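PDB 4W4T: MxaA from Stigmatella aurantiaca, which carries at its end, as the part modelled here, an NADPH-binding reductase domain that terminates the myxalamid polyketide-peptide assembly line. Local coordinates for residues 145-149 / 169-173; 162-167 / 218-224; 185-191 / 238-244; 308-313 / 379-384. All blocks are in the same frame, centred on the assembly; numbering follows the deposited sequence.

Contact 1 (145-149 / 169-173); sequences AIYHN and GTREI
His-148 turns its ring toward helix 159-177 because CG is anti to the backbone N (chi1 -179°), and Ile-173 sets its CG1 beside its own backbone N (chi1 -76°), over that ring. The two residues join the strand and helix of a beta-alpha-beta unit of the Rossmann fold, strand 145-148 and helix 159-177, which run nearly antiparallel with 10.6 Å between the axes of the two short segments. The Ile-173 CG1 methylene stands over the centre of the His-148 face, 3.8 Å from the ring centroid, as a CH-pi contact. At the ring edge, His-148 NE2 donates to Thr-170 OG1 over 3.1 Å. The acceptor lies in the ring plane, but the bond is bent (144°). Thr-170 OG1 also bonds to the carbonyl of Asn-166, one turn earlier. On the other ring nitrogen, ND1 bonds to Thr-61 OG1 of strand 57-61. With both nitrogens bonded and one face covered, the buried imidazole is probably held in one rotation. Its side chain also touches Ile-124 of the NADPH site, and the next residue, Asn-149, itself binds NADPH. Further back along the strand the contact becomes purely apolar. Ile-146 and Ile-173 slide past each other in opposite directions, and their CG2 methyls meet at 4.0 Å.

Contact 2 (162-167 / 218-224); sequences MRAANV and YAQSKWV
Met-162, a selenomethionine, lays its bent end across the start of segment 218-224, at roughly a right angle to the Tyr-218 side chain. The pair belongs to a helix-helix packing in the Rossmann-like reductase domain, where 162-167 and 218-224 cross at -40° with 8.9 Å between their axes. Met-162 SE sits at the edge of the Tyr-218 ring, 5.4 Å from its centroid, in a Met-aromatic contact. The same Met-162 SE also lies 4.0 Å from Tyr-218 CB. The polar centre is Asn-166. Asn-166 ND2 gives a nearly straight bond (170°) to Ser-221 OG at 2.9 Å, with the acceptor in the amide plane. The Asn-166 OD1 takes the backbone N of Leu-152, so both ends of the amide are held. Ser-221 OG is placed between its backbone N and carbonyl carbon (chi1 69°), from where it also donates to Tyr-218 O one turn back. Substituting alanine at Ser-221 would probably leave the Asn-166 amide without this acceptor and Tyr-218 O without one of its donors. Tyr-218 and Lys-222 both bind NADPH. Lys-222 CG lies over a face of the Tyr-218 ring, while its NZ reaches the carbonyl of Val-188. At the far end the helices close on aliphatic side chains, with Val-167 CG1 3.6 Å from Val-224 CG1.

Contact 3 (185-191 / 238-244); sequences LHYVSTV and PVTILRP
The His-186 ring meets Thr-240 at its edge: His-186 ND1 and Thr-240 OG1 share a hydrogen bond of 3.0 Å, and Thr-240 CB lies in the ring plane. On the opposite side of the sheet, one face of the Tyr-187 ring has the backbone N of Ser-189 4.0 Å above its plane, toward the rim. A phenylalanine in place of His-186 would probably leave the Thr-240 hydroxyl without this partner. The backbones form a parallel ladder, from Leu-185 N to Pro-238 O (2.9 Å) through Leu-242 N to Tyr-187 O, almost straight at 174°. Beyond the end of strand 185-188, Val-191 N still reaches Pro-244 O at 3.1 Å. A water joins that carbonyl to Thr-190 OG1, which also bonds to Ser-192 N. Val-188 CG1 packs on Pro-244 CG at 3.7 Å. These are central strands of the Rossmann sheet. His-186, Val-188 and Leu-242 face helix 287-298. Leu-185 and Tyr-187 meet helix 159-177, and Val-239 and Ile-241 meet helix 217-234. Strands 145-148 and 307-310 continue the sheet beyond the pair.

Contact 4 (308-313 / 379-384); sequences YHLVNP and CDSGDT
His-309 ND1 donates to Asp-380 O over 2.9 Å. The donor lies in the carbonyl plane of Asp-380, but the hydrogen bond is bent (140° at the hydrogen). A water adds a polar link, donating to Asn-312 O and, more distantly, to Cys-379 O. Sulfur supplies a different contact: Cys-379 SG lies over the His-309 face, toward the rim, 4.2 Å from the ring centroid. Apolar contacts fill in around these. Val-311 CG1 meets Cys-379 CB at 4.1 Å, and Leu-310 CD2 meets Thr-384 CG2 at 3.9 Å. At the Tyr-308 ring, Thr-384 OG1 comes to the edge. Within 379-384, Asp-380 OD2 accepts from Gly-382 N in an Asx turn that leads into helix 382-388. The contact thus ties the end of strand 307-310 to that helix. Glu-204 bonds to Thr-384 OG1 and His-309 N, so it reaches both segments. Since Arg-243 bonds to His-309 NE2 and Asp-380 O takes ND1, both ring nitrogens are engaged, which is likely to fix the ring's rotation.

Overall arrangement
Contacts 1, 2 and 3 are buried; contact 4, at the end of the same sheet as contacts 1 and 3, is partly buried. Contacts 1 and 2 share helix 159-177, one using its strand-facing side and the other its pairing with helix 217-234. In the sheet, strands 145-148 and 185-188 are neighbours, as are 239-248 and 307-310. Contact 3 touches all the others. Lys-222 CB of contact 2 packs on Thr-190 CG2, while Arg-243 pairs by backbone with Tyr-308 and Leu-310. Chemistry follows place: backbone ladder at the sheet centre, single side-chain bonds amid apolar groups in contacts 1 and 2, and a bent histidine-to-carbonyl bond, a cysteine over the ring and partly exposed polar groups at contact 4.

Contact 1 (145-149 / 169-173)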
loop_
_atom_site.group_PDB
_atom_site.type_symbol
_atom_site.label_atom_id
_atom_site.label_comp_id
_atom_site.label_asym_id
_atom_site.label_seq_id
_atom_site.Cartn_x
_atom_site.Cartn_y
_atom_site.Cartn_z
ATOM N N ALA A 145 26.711 -25.687 -12.470
ATOM C CA ALA A 145 25.351 -25.419 -12.933
ATOM C C ALA A 145 24.634 -24.424 -12.013
ATOM O O ALA A 145 25.006 -24.222 -10.850
ATOM C CB ALA A 145 24.565 -26.732 -13.048
ATOM N N ILE A 146 23.614 -23.771 -12.557
ATOM C CA ILE A 146 22.916 -22.704 -11.848
ATOM C C ILE A 146 21.410 -22.956 -11.786
ATOM O O ILE A 146 20.779 -23.212 -12.808
ATOM C CB ILE A 146 23.146 -21.332 -12.523
ATOM C CG1 ILE A 146 24.640 -20.998 -12.547
ATOM C CG2 ILE A 146 22.375 -20.231 -11.781
ATOM C CD1 ILE A 146 25.043 -20.067 -13.668
ATOM N N TYR A 147 20.853 -22.884 -10.585
ATOM C CA TYR A 147 19.409 -22.847 -10.395
ATOM C C TYR A 147 19.051 -21.420 -9.994
ATOM O O TYR A 147 19.325 -20.997 -8.873
ATOM C CB TYR A 147 18.948 -23.856 -9.337
ATOM C CG TYR A 147 19.089 -25.309 -9.779
ATOM C CD1 TYR A 147 20.337 -25.890 -9.923
ATOM C CD2 TYR A 147 17.971 -26.093 -10.039
ATOM C CE1 TYR A 147 20.483 -27.216 -10.321
ATOM C CE2 TYR A 147 18.108 -27.419 -10.443
ATOM C CZ TYR A 147 19.371 -27.970 -10.588
ATOM O OH TYR A 147 19.511 -29.291 -10.975
ATOM N N HIS A 148 18.459 -20.678 -10.925
ATOM C CA HIS A 148 18.163 -19.274 -10.679
ATOM C C HIS A 148 16.699 -19.070 -10.239
ATOM O O HIS A 148 15.784 -18.990 -11.062
ATOM C CB HIS A 148 18.509 -18.445 -11.933
ATOM C CG HIS A 148 18.251 -16.975 -11.770
ATOM N ND1 HIS A 148 18.374 -16.332 -10.560
ATOM C CD2 HIS A 148 17.842 -16.038 -12.657
ATOM C CE1 HIS A 148 18.068 -15.053 -10.709
ATOM N NE2 HIS A 148 17.732 -14.852 -11.969
ATOM N N ASN A 149 16.500 -19.016 -8.926
ATOM C CA ASN A 149 15.178 -18.864 -8.324
ATOM C C ASN A 149 15.065 -17.546 -7.541
ATOM O O ASN A 149 14.042 -17.266 -6.924
ATOM C CB ASN A 149 14.874 -20.061 -7.402
ATOM C CG ASN A 149 13.531 -19.933 -6.698
ATOM O OD1 ASN A 149 12.520 -19.621 -7.323
ATOM N ND2 ASN A 149 13.530 -20.119 -5.385
ATOM N N GLY A 169 19.482 -8.827 -12.608
ATOM C CA GLY A 169 19.948 -9.994 -11.882
ATOM C C GLY A 169 20.028 -11.222 -12.783
ATOM O O GLY A 169 20.998 -11.974 -12.735
ATOM N N THR A 170 19.012 -11.405 -13.617
ATOM C CA THR A 170 18.997 -12.518 -14.555
ATOM C C THR A 170 20.096 -12.311 -15.601
ATOM O O THR A 170 20.805 -13.253 -15.973
ATOM C CB THR A 170 17.620 -12.656 -15.219
ATOM O OG1 THR A 170 16.653 -12.987 -14.210
ATOM C CG2 THR A 170 17.642 -13.768 -16.273
ATOM N N ARG A 171 20.262 -11.070 -16.054
ATOM C CA ARG A 171 21.375 -10.753 -16.960
ATOM C C ARG A 171 22.724 -11.161 -16.360
ATOM O O ARG A 171 23.558 -11.768 -17.032
ATOM C CB ARG A 171 21.384 -9.255 -17.298
ATOM C CG ARG A 171 22.462 -8.877 -18.306
ATOM C CD ARG A 171 22.650 -7.357 -18.427
ATOM N NE ARG A 171 23.146 -6.746 -17.193
ATOM C CZ ARG A 171 23.220 -5.432 -16.991
ATOM N NH1 ARG A 171 22.833 -4.593 -17.945
ATOM N NH2 ARG A 171 23.679 -4.953 -15.839
ATOM N N GLU A 172 22.934 -10.853 -15.086
ATOM C CA GLU A 172 24.225 -11.142 -14.457
ATOM C C GLU A 172 24.424 -12.647 -14.271
ATOM O O GLU A 172 25.545 -13.154 -14.338
ATOM C CB GLU A 172 24.343 -10.405 -13.118
ATOM C CG GLU A 172 24.335 -8.878 -13.279
ATOM C CD GLU A 172 25.434 -8.386 -14.231
ATOM O OE1 GLU A 172 26.609 -8.295 -13.800
ATOM O OE2 GLU A 172 25.117 -8.089 -15.405
ATOM N N ILE A 173 23.329 -13.362 -14.028
ATOM C CA ILE A 173 23.363 -14.824 -13.948
ATOM C C ILE A 173 23.761 -15.392 -15.294
ATOM O O ILE A 173 24.567 -16.327 -15.376
ATOM C CB ILE A 173 21.977 -15.396 -13.504
ATOM C CG1 ILE A 173 21.780 -15.192 -11.998
ATOM C CG2 ILE A 173 21.808 -16.882 -13.909
ATOM C CD1 ILE A 173 22.769 -15.994 -11.124
#

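Contact 2 (162-167 / 218-224)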
loop_
_atom_site.group_PDB
_atom_site.type_symbol
_atom_site.label_atom_id
_atom_site.label_comp_id
_atom_site.label_asym_id
_atom_site.label_seq_id
_atom_site.Cartn_x
_atom_site.Cartn_y
_atom_site.Cartn_z
HETATM N N MSE A 162 11.588 -3.545 -9.876
HETATM C CA MSE A 162 12.027 -4.940 -9.902
HETATM C C MSE A 162 13.024 -5.184 -11.026
HETATM O O MSE A 162 13.515 -6.310 -11.223
HETATM C CB MSE A 162 10.815 -5.877 -10.029
HETATM C CG MSE A 162 10.169 -6.160 -8.692
HETATM SE SE MSE A 162 8.382 -6.892 -8.830
HETATM C CE MSE A 162 7.480 -5.242 -9.401
ATOM N N ARG A 163 13.336 -4.116 -11.755
ATOM C CA ARG A 163 14.295 -4.191 -12.848
ATOM C C ARG A 163 15.663 -4.712 -12.384
ATOM O O ARG A 163 16.238 -5.614 -13.006
ATOM C CB ARG A 163 14.431 -2.815 -13.499
ATOM C CG ARG A 163 15.229 -2.814 -14.783
ATOM C CD ARG A 163 15.223 -1.423 -15.428
ATOM N NE ARG A 163 16.026 -1.413 -16.646
ATOM C CZ ARG A 163 17.335 -1.190 -16.691
ATOM N NH1 ARG A 163 18.016 -0.927 -15.582
ATOM N NH2 ARG A 163 17.967 -1.218 -17.856
ATOM N N ALA A 164 16.174 -4.171 -11.282
ATOM C CA ALA A 164 17.505 -4.561 -10.807
ATOM C C ALA A 164 17.559 -6.050 -10.450
ATOM O O ALA A 164 18.448 -6.761 -10.918
ATOM C CB ALA A 164 17.921 -3.718 -9.602
ATOM N N ALA A 165 16.605 -6.515 -9.643
ATOM C CA ALA A 165 16.648 -7.891 -9.156
ATOM C C ALA A 165 16.241 -8.902 -10.225
ATOM O O ALA A 165 16.859 -9.965 -10.342
ATOM C CB ALA A 165 15.774 -8.055 -7.932
ATOM N N ASN A 166 15.205 -8.587 -10.997
ATOM C CA ASN A 166 14.649 -9.575 -11.916
ATOM C C ASN A 166 15.241 -9.509 -13.305
ATOM O O ASN A 166 15.535 -10.542 -13.906
ATOM C CB ASN A 166 13.115 -9.424 -11.965
ATOM C CG ASN A 166 12.481 -9.697 -10.621
ATOM O OD1 ASN A 166 13.169 -10.076 -9.667
ATOM N ND2 ASN A 166 11.176 -9.489 -10.520
ATOM N N VAL A 167 15.459 -8.299 -13.813
ATOM C CA VAL A 167 15.976 -8.169 -15.160
ATOM C C VAL A 167 17.502 -8.172 -15.120
ATOM O O VAL A 167 18.128 -9.043 -15.716
ATOM C CB VAL A 167 15.463 -6.895 -15.870
ATOM C CG1 VAL A 167 16.105 -6.784 -17.251
ATOM C CG2 VAL A 167 13.923 -6.916 -15.973
ATOM N N TYR A 218 5.489 -6.895 -11.655
ATOM C CA TYR A 218 6.098 -8.205 -11.456
ATOM C C TYR A 218 6.076 -8.999 -12.759
ATOM O O TYR A 218 7.119 -9.489 -13.215
ATOM C CB TYR A 218 5.388 -8.985 -10.343
ATOM C CG TYR A 218 5.886 -10.413 -10.215
ATOM C CD1 TYR A 218 7.178 -10.674 -9.772
ATOM C CD2 TYR A 218 5.074 -11.488 -10.543
ATOM C CE1 TYR A 218 7.644 -11.970 -9.668
ATOM C CE2 TYR A 218 5.528 -12.798 -10.436
ATOM C CZ TYR A 218 6.813 -13.027 -9.995
ATOM O OH TYR A 218 7.286 -14.302 -9.878
ATOM N N ALA A 219 4.891 -9.110 -13.362
ATOM C CA ALA A 219 4.736 -9.846 -14.621
ATOM C C ALA A 219 5.625 -9.250 -15.704
ATOM O O ALA A 219 6.279 -9.964 -16.467
ATOM C CB ALA A 219 3.285 -9.847 -15.064
ATOM N N GLN A 220 5.644 -7.926 -15.774
ATOM C CA GLN A 220 6.461 -7.250 -16.765
ATOM C C GLN A 220 7.942 -7.576 -16.597
ATOM O O GLN A 220 8.630 -7.874 -17.571
ATOM C CB GLN A 220 6.233 -5.745 -16.679
ATOM C CG GLN A 220 4.861 -5.366 -17.185
ATOM C CD GLN A 220 4.504 -3.942 -16.864
ATOM O OE1 GLN A 220 5.023 -3.354 -15.906
ATOM N NE2 GLN A 220 3.621 -3.372 -17.669
ATOM N N SER A 221 8.430 -7.556 -15.362
ATOM C CA SER A 221 9.864 -7.795 -15.142
ATOM C C SER A 221 10.242 -9.258 -15.421
ATOM O O SER A 221 11.333 -9.547 -15.915
ATOM C CB SER A 221 10.270 -7.405 -13.717
ATOM O OG SER A 221 9.723 -8.272 -12.739
ATOM N N LYS A 222 9.326 -10.178 -15.140
ATOM C CA LYS A 222 9.607 -11.596 -15.361
ATOM C C LYS A 222 9.519 -11.927 -16.856
ATOM O O LYS A 222 10.234 -12.790 -17.350
ATOM C CB LYS A 222 8.650 -12.475 -14.544
ATOM C CG LYS A 222 8.862 -12.384 -13.025
ATOM C CD LYS A 222 10.236 -12.909 -12.566
ATOM C CE LYS A 222 10.301 -14.447 -12.598
ATOM N NZ LYS A 222 11.525 -14.978 -11.904
ATOM N N TRP A 223 8.652 -11.224 -17.576
ATOM C CA TRP A 223 8.593 -11.376 -19.025
ATOM C C TRP A 223 9.952 -10.999 -19.637
ATOM O O TRP A 223 10.520 -11.732 -20.448
ATOM C CB TRP A 223 7.484 -10.502 -19.601
ATOM C CG TRP A 223 7.323 -10.561 -21.084
ATOM C CD1 TRP A 223 6.472 -11.366 -21.789
ATOM C CD2 TRP A 223 8.006 -9.752 -22.053
ATOM N NE1 TRP A 223 6.594 -11.117 -23.142
ATOM C CE2 TRP A 223 7.525 -10.128 -23.326
ATOM C CE3 TRP A 223 8.978 -8.749 -21.965
ATOM C CZ2 TRP A 223 7.990 -9.536 -24.504
ATOM C CZ3 TRP A 223 9.433 -8.154 -23.135
ATOM C CH2 TRP A 223 8.941 -8.557 -24.388
ATOM N N VAL A 224 10.465 -9.842 -19.249
ATOM C CA VAL A 224 11.759 -9.403 -19.754
ATOM C C VAL A 224 12.865 -10.411 -19.391
ATOM O O VAL A 224 13.696 -10.779 -20.238
ATOM C CB VAL A 224 12.101 -8.000 -19.208
ATOM C CG1 VAL A 224 13.484 -7.571 -19.643
ATOM C CG2 VAL A 224 11.064 -6.997 -19.690
#

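Contact 3 (185-191 / 238-244)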
loop_
_atom_site.group_PDB
_atom_site.type_symbol
_atom_site.label_atom_id
_atom_site.label_comp_id
_atom_site.label_asym_id
_atom_site.label_seq_id
_atom_site.Cartn_x
_atom_site.Cartn_y
_atom_site.Cartn_z
ATOM N N LEU A 185 21.781 -23.610 -17.070
ATOM C CA LEU A 185 20.953 -22.743 -16.263
ATOM C C LEU A 185 19.531 -23.277 -16.156
ATOM O O LEU A 185 18.856 -23.465 -17.161
ATOM C CB LEU A 185 20.930 -21.341 -16.856
ATOM C CG LEU A 185 19.846 -20.452 -16.246
ATOM C CD1 LEU A 185 20.173 -20.132 -14.790
ATOM C CD2 LEU A 185 19.682 -19.200 -17.074
ATOM N N HIS A 186 19.092 -23.544 -14.941
ATOM C CA HIS A 186 17.707 -23.945 -14.727
ATOM C C HIS A 186 16.988 -22.738 -14.162
ATOM O O HIS A 186 17.188 -22.359 -13.007
ATOM C CB HIS A 186 17.649 -25.169 -13.825
ATOM C CG HIS A 186 18.545 -26.263 -14.309
ATOM N ND1 HIS A 186 18.274 -26.974 -15.457
ATOM C CD2 HIS A 186 19.752 -26.694 -13.875
ATOM C CE1 HIS A 186 19.260 -27.821 -15.689
ATOM N NE2 HIS A 186 20.166 -27.676 -14.738
ATOM N N TYR A 187 16.197 -22.099 -15.019
ATOM C CA TYR A 187 15.647 -20.787 -14.690
ATOM C C TYR A 187 14.212 -20.890 -14.185
ATOM O O TYR A 187 13.340 -21.402 -14.882
ATOM C CB TYR A 187 15.718 -19.862 -15.911
ATOM C CG TYR A 187 15.022 -18.554 -15.653
ATOM C CD1 TYR A 187 15.418 -17.743 -14.594
ATOM C CD2 TYR A 187 13.954 -18.147 -16.430
ATOM C CE1 TYR A 187 14.774 -16.548 -14.326
ATOM C CE2 TYR A 187 13.300 -16.944 -16.173
ATOM C CZ TYR A 187 13.718 -16.155 -15.117
ATOM O OH TYR A 187 13.065 -14.971 -14.839
ATOM N N VAL A 188 13.973 -20.404 -12.971
ATOM C CA VAL A 188 12.619 -20.369 -12.430
ATOM C C VAL A 188 11.928 -19.070 -12.830
ATOM O O VAL A 188 12.198 -17.987 -12.289
ATOM C CB VAL A 188 12.608 -20.553 -10.914
ATOM C CG1 VAL A 188 11.158 -20.655 -10.414
ATOM C CG2 VAL A 188 13.393 -21.842 -10.546
ATOM N N SER A 189 11.022 -19.186 -13.799
ATOM C CA SER A 189 10.247 -18.049 -14.287
ATOM C C SER A 189 8.915 -17.952 -13.550
ATOM O O SER A 189 8.886 -17.928 -12.319
ATOM C CB SER A 189 10.008 -18.168 -15.793
ATOM O OG SER A 189 9.289 -17.051 -16.286
ATOM N N THR A 190 7.813 -17.899 -14.294
ATOM C CA THR A 190 6.496 -17.842 -13.660
ATOM C C THR A 190 5.421 -17.898 -14.731
ATOM O O THR A 190 5.640 -17.432 -15.838
ATOM C CB THR A 190 6.314 -16.559 -12.816
ATOM O OG1 THR A 190 4.968 -16.466 -12.353
ATOM C CG2 THR A 190 6.629 -15.314 -13.641
ATOM N N VAL A 191 4.257 -18.462 -14.414
ATOM C CA VAL A 191 3.162 -18.420 -15.378
ATOM C C VAL A 191 2.701 -16.982 -15.593
ATOM O O VAL A 191 2.007 -16.688 -16.566
ATOM C CB VAL A 191 1.957 -19.285 -14.940
ATOM C CG1 VAL A 191 2.371 -20.747 -14.860
ATOM C CG2 VAL A 191 1.379 -18.774 -13.617
ATOM N N PRO A 238 22.826 -23.968 -22.546
ATOM C CA PRO A 238 21.820 -24.957 -22.146
ATOM C C PRO A 238 20.961 -24.412 -21.014
ATOM O O PRO A 238 21.473 -24.060 -19.947
ATOM C CB PRO A 238 22.649 -26.153 -21.675
ATOM C CG PRO A 238 24.028 -25.934 -22.245
ATOM C CD PRO A 238 24.193 -24.436 -22.257
ATOM N N VAL A 239 19.658 -24.361 -21.257
ATOM C CA VAL A 239 18.719 -23.733 -20.340
ATOM C C VAL A 239 17.474 -24.592 -20.197
ATOM O O VAL A 239 17.015 -25.165 -21.172
ATOM C CB VAL A 239 18.291 -22.337 -20.840
ATOM C CG1 VAL A 239 17.173 -21.794 -20.005
ATOM C CG2 VAL A 239 19.479 -21.360 -20.847
ATOM N N THR A 240 16.939 -24.675 -18.985
ATOM C CA THR A 240 15.570 -25.151 -18.794
ATOM C C THR A 240 14.763 -23.979 -18.239
ATOM O O THR A 240 15.252 -23.201 -17.405
ATOM C CB THR A 240 15.497 -26.378 -17.853
ATOM O OG1 THR A 240 15.678 -25.974 -16.489
ATOM C CG2 THR A 240 16.562 -27.377 -18.202
ATOM N N ILE A 241 13.540 -23.822 -18.736
ATOM C CA ILE A 241 12.672 -22.753 -18.246
ATOM C C ILE A 241 11.469 -23.338 -17.542
ATOM O O ILE A 241 10.658 -24.018 -18.153
ATOM C CB ILE A 241 12.217 -21.835 -19.389
ATOM C CG1 ILE A 241 13.457 -21.181 -20.029
ATOM C CG2 ILE A 241 11.212 -20.791 -18.876
ATOM C CD1 ILE A 241 13.140 -20.313 -21.242
ATOM N N LEU A 242 11.384 -23.078 -16.242
ATOM C CA LEU A 242 10.354 -23.640 -15.380
ATOM C C LEU A 242 9.418 -22.533 -14.922
ATOM O O LEU A 242 9.865 -21.574 -14.306
ATOM C CB LEU A 242 11.002 -24.331 -14.178
ATOM C CG LEU A 242 12.115 -25.238 -14.706
ATOM C CD1 LEU A 242 13.342 -25.263 -13.820
ATOM C CD2 LEU A 242 11.556 -26.617 -14.933
ATOM N N ARG A 243 8.125 -22.675 -15.221
ATOM C CA ARG A 243 7.135 -21.663 -14.863
ATOM C C ARG A 243 6.159 -22.214 -13.829
ATOM O O ARG A 243 5.201 -22.896 -14.186
ATOM C CB ARG A 243 6.340 -21.212 -16.095
ATOM C CG ARG A 243 7.134 -20.607 -17.235
ATOM C CD ARG A 243 6.183 -20.361 -18.426
ATOM N NE ARG A 243 6.780 -19.582 -19.508
ATOM C CZ ARG A 243 6.317 -19.554 -20.753
ATOM N NH1 ARG A 243 5.259 -20.287 -21.094
ATOM N NH2 ARG A 243 6.914 -18.794 -21.661
ATOM N N PRO A 244 6.401 -21.934 -12.545
ATOM C CA PRO A 244 5.464 -22.358 -11.506
ATOM C C PRO A 244 4.161 -21.579 -11.584
ATOM O O PRO A 244 4.190 -20.435 -12.002
ATOM C CB PRO A 244 6.207 -22.036 -10.206
ATOM C CG PRO A 244 7.658 -21.905 -10.613
ATOM C CD PRO A 244 7.602 -21.299 -11.977
HETATM O O HOH W 1 4.435 -18.056 -10.299
#

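Contact 4 (308-313 / 379-384)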
loop_
_atom_site.group_PDB
_atom_site.type_symbol
_atom_site.label_atom_id
_atom_site.label_comp_id
_atom_site.label_asym_id
_atom_site.label_seq_id
_atom_site.Cartn_x
_atom_site.Cartn_y
_atom_site.Cartn_z
ATOM N N TYR A 308 8.447 -25.711 -19.096
ATOM C CA TYR A 308 7.468 -26.524 -18.381
ATOM C C TYR A 308 6.581 -25.685 -17.477
ATOM O O TYR A 308 7.036 -24.757 -16.808
ATOM C CB TYR A 308 8.168 -27.614 -17.564
ATOM C CG TYR A 308 8.997 -28.518 -18.445
ATOM C CD1 TYR A 308 8.423 -29.608 -19.087
ATOM C CD2 TYR A 308 10.343 -28.248 -18.675
ATOM C CE1 TYR A 308 9.173 -30.434 -19.918
ATOM C CE2 TYR A 308 11.103 -29.065 -19.501
ATOM C CZ TYR A 308 10.517 -30.152 -20.120
ATOM O OH TYR A 308 11.269 -30.960 -20.947
ATOM N N HIS A 309 5.298 -26.018 -17.482
ATOM C CA HIS A 309 4.337 -25.357 -16.619
ATOM C C HIS A 309 4.145 -26.177 -15.370
ATOM O O HIS A 309 3.546 -27.258 -15.406
ATOM C CB HIS A 309 3.017 -25.153 -17.349
ATOM C CG HIS A 309 3.073 -24.090 -18.399
ATOM N ND1 HIS A 309 2.113 -23.953 -19.379
ATOM C CD2 HIS A 309 3.983 -23.110 -18.625
ATOM C CE1 HIS A 309 2.422 -22.930 -20.156
ATOM N NE2 HIS A 309 3.549 -22.398 -19.715
ATOM N N LEU A 310 4.673 -25.680 -14.256
ATOM C CA LEU A 310 4.567 -26.410 -13.005
ATOM C C LEU A 310 3.324 -25.933 -12.276
ATOM O O LEU A 310 3.392 -25.166 -11.318
ATOM C CB LEU A 310 5.827 -26.233 -12.159
ATOM C CG LEU A 310 7.103 -26.593 -12.924
ATOM C CD1 LEU A 310 8.330 -26.548 -11.997
ATOM C CD2 LEU A 310 6.964 -27.961 -13.581
ATOM N N VAL A 311 2.188 -26.396 -12.784
ATOM C CA VAL A 311 0.871 -26.041 -12.286
ATOM C C VAL A 311 0.124 -27.310 -11.926
ATOM O O VAL A 311 0.453 -28.393 -12.403
ATOM C CB VAL A 311 0.064 -25.253 -13.333
ATOM C CG1 VAL A 311 0.819 -23.965 -13.740
ATOM C CG2 VAL A 311 -0.190 -26.126 -14.560
ATOM N N ASN A 312 -0.888 -27.172 -11.086
ATOM C CA ASN A 312 -1.759 -28.292 -10.781
ATOM C C ASN A 312 -2.564 -28.644 -12.030
ATOM O O ASN A 312 -3.286 -27.800 -12.562
ATOM C CB ASN A 312 -2.674 -27.950 -9.607
ATOM C CG ASN A 312 -3.209 -29.189 -8.905
ATOM O OD1 ASN A 312 -3.469 -30.204 -9.545
ATOM N ND2 ASN A 312 -3.352 -29.113 -7.591
ATOM N N PRO A 313 -2.434 -29.893 -12.511
ATOM C CA PRO A 313 -3.221 -30.349 -13.665
ATOM C C PRO A 313 -4.731 -30.291 -13.410
ATOM O O PRO A 313 -5.510 -30.203 -14.361
ATOM C CB PRO A 313 -2.761 -31.805 -13.855
ATOM C CG PRO A 313 -1.454 -31.891 -13.143
ATOM C CD PRO A 313 -1.573 -30.962 -11.980
ATOM N N CYS A 379 -3.158 -22.871 -17.668
ATOM C CA CYS A 379 -1.978 -23.427 -18.337
ATOM C C CYS A 379 -2.103 -24.910 -18.599
ATOM O O CYS A 379 -2.588 -25.656 -17.745
ATOM C CB CYS A 379 -0.718 -23.205 -17.495
ATOM S SG CYS A 379 -0.306 -21.494 -17.374
ATOM N N ASP A 380 -1.653 -25.326 -19.775
ATOM C CA ASP A 380 -1.514 -26.749 -20.075
ATOM C C ASP A 380 -0.198 -27.257 -19.501
ATOM O O ASP A 380 0.771 -26.501 -19.426
ATOM C CB ASP A 380 -1.576 -26.992 -21.578
ATOM C CG ASP A 380 -1.531 -28.470 -21.924
ATOM O OD1 ASP A 380 -2.554 -29.152 -21.711
ATOM O OD2 ASP A 380 -0.476 -28.950 -22.389
ATOM N N SER A 381 -0.160 -28.524 -19.086
ATOM C CA SER A 381 1.053 -29.083 -18.490
ATOM C C SER A 381 1.405 -30.461 -19.054
ATOM O O SER A 381 2.108 -31.251 -18.409
ATOM C CB SER A 381 0.907 -29.157 -16.969
ATOM O OG SER A 381 -0.282 -29.835 -16.588
ATOM N N GLY A 382 0.942 -30.728 -20.272
ATOM C CA GLY A 382 1.107 -32.033 -20.884
ATOM C C GLY A 382 2.561 -32.438 -21.068
ATOM O O GLY A 382 2.889 -33.613 -20.906
ATOM N N ASP A 383 3.431 -31.481 -21.399
ATOM C CA ASP A 383 4.861 -31.782 -21.550
ATOM C C ASP A 383 5.518 -32.109 -20.212
ATOM O O ASP A 383 6.397 -32.971 -20.129
ATOM C CB ASP A 383 5.593 -30.623 -22.227
ATOM C CG ASP A 383 5.131 -30.402 -23.648
ATOM O OD1 ASP A 383 4.446 -31.299 -24.185
ATOM O OD2 ASP A 383 5.448 -29.348 -24.233
ATOM N N THR A 384 5.091 -31.428 -19.156
ATOM C CA THR A 384 5.565 -31.760 -17.824
ATOM C C THR A 384 5.103 -33.162 -17.415
ATOM O O THR A 384 5.881 -33.958 -16.900
ATOM C CB THR A 384 5.072 -30.755 -16.792
ATOM O OG1 THR A 384 5.511 -29.437 -17.170
ATOM C CG2 THR A 384 5.616 -31.112 -15.418
HETATM O O HOH W 2 -3.767 -26.720 -14.899
#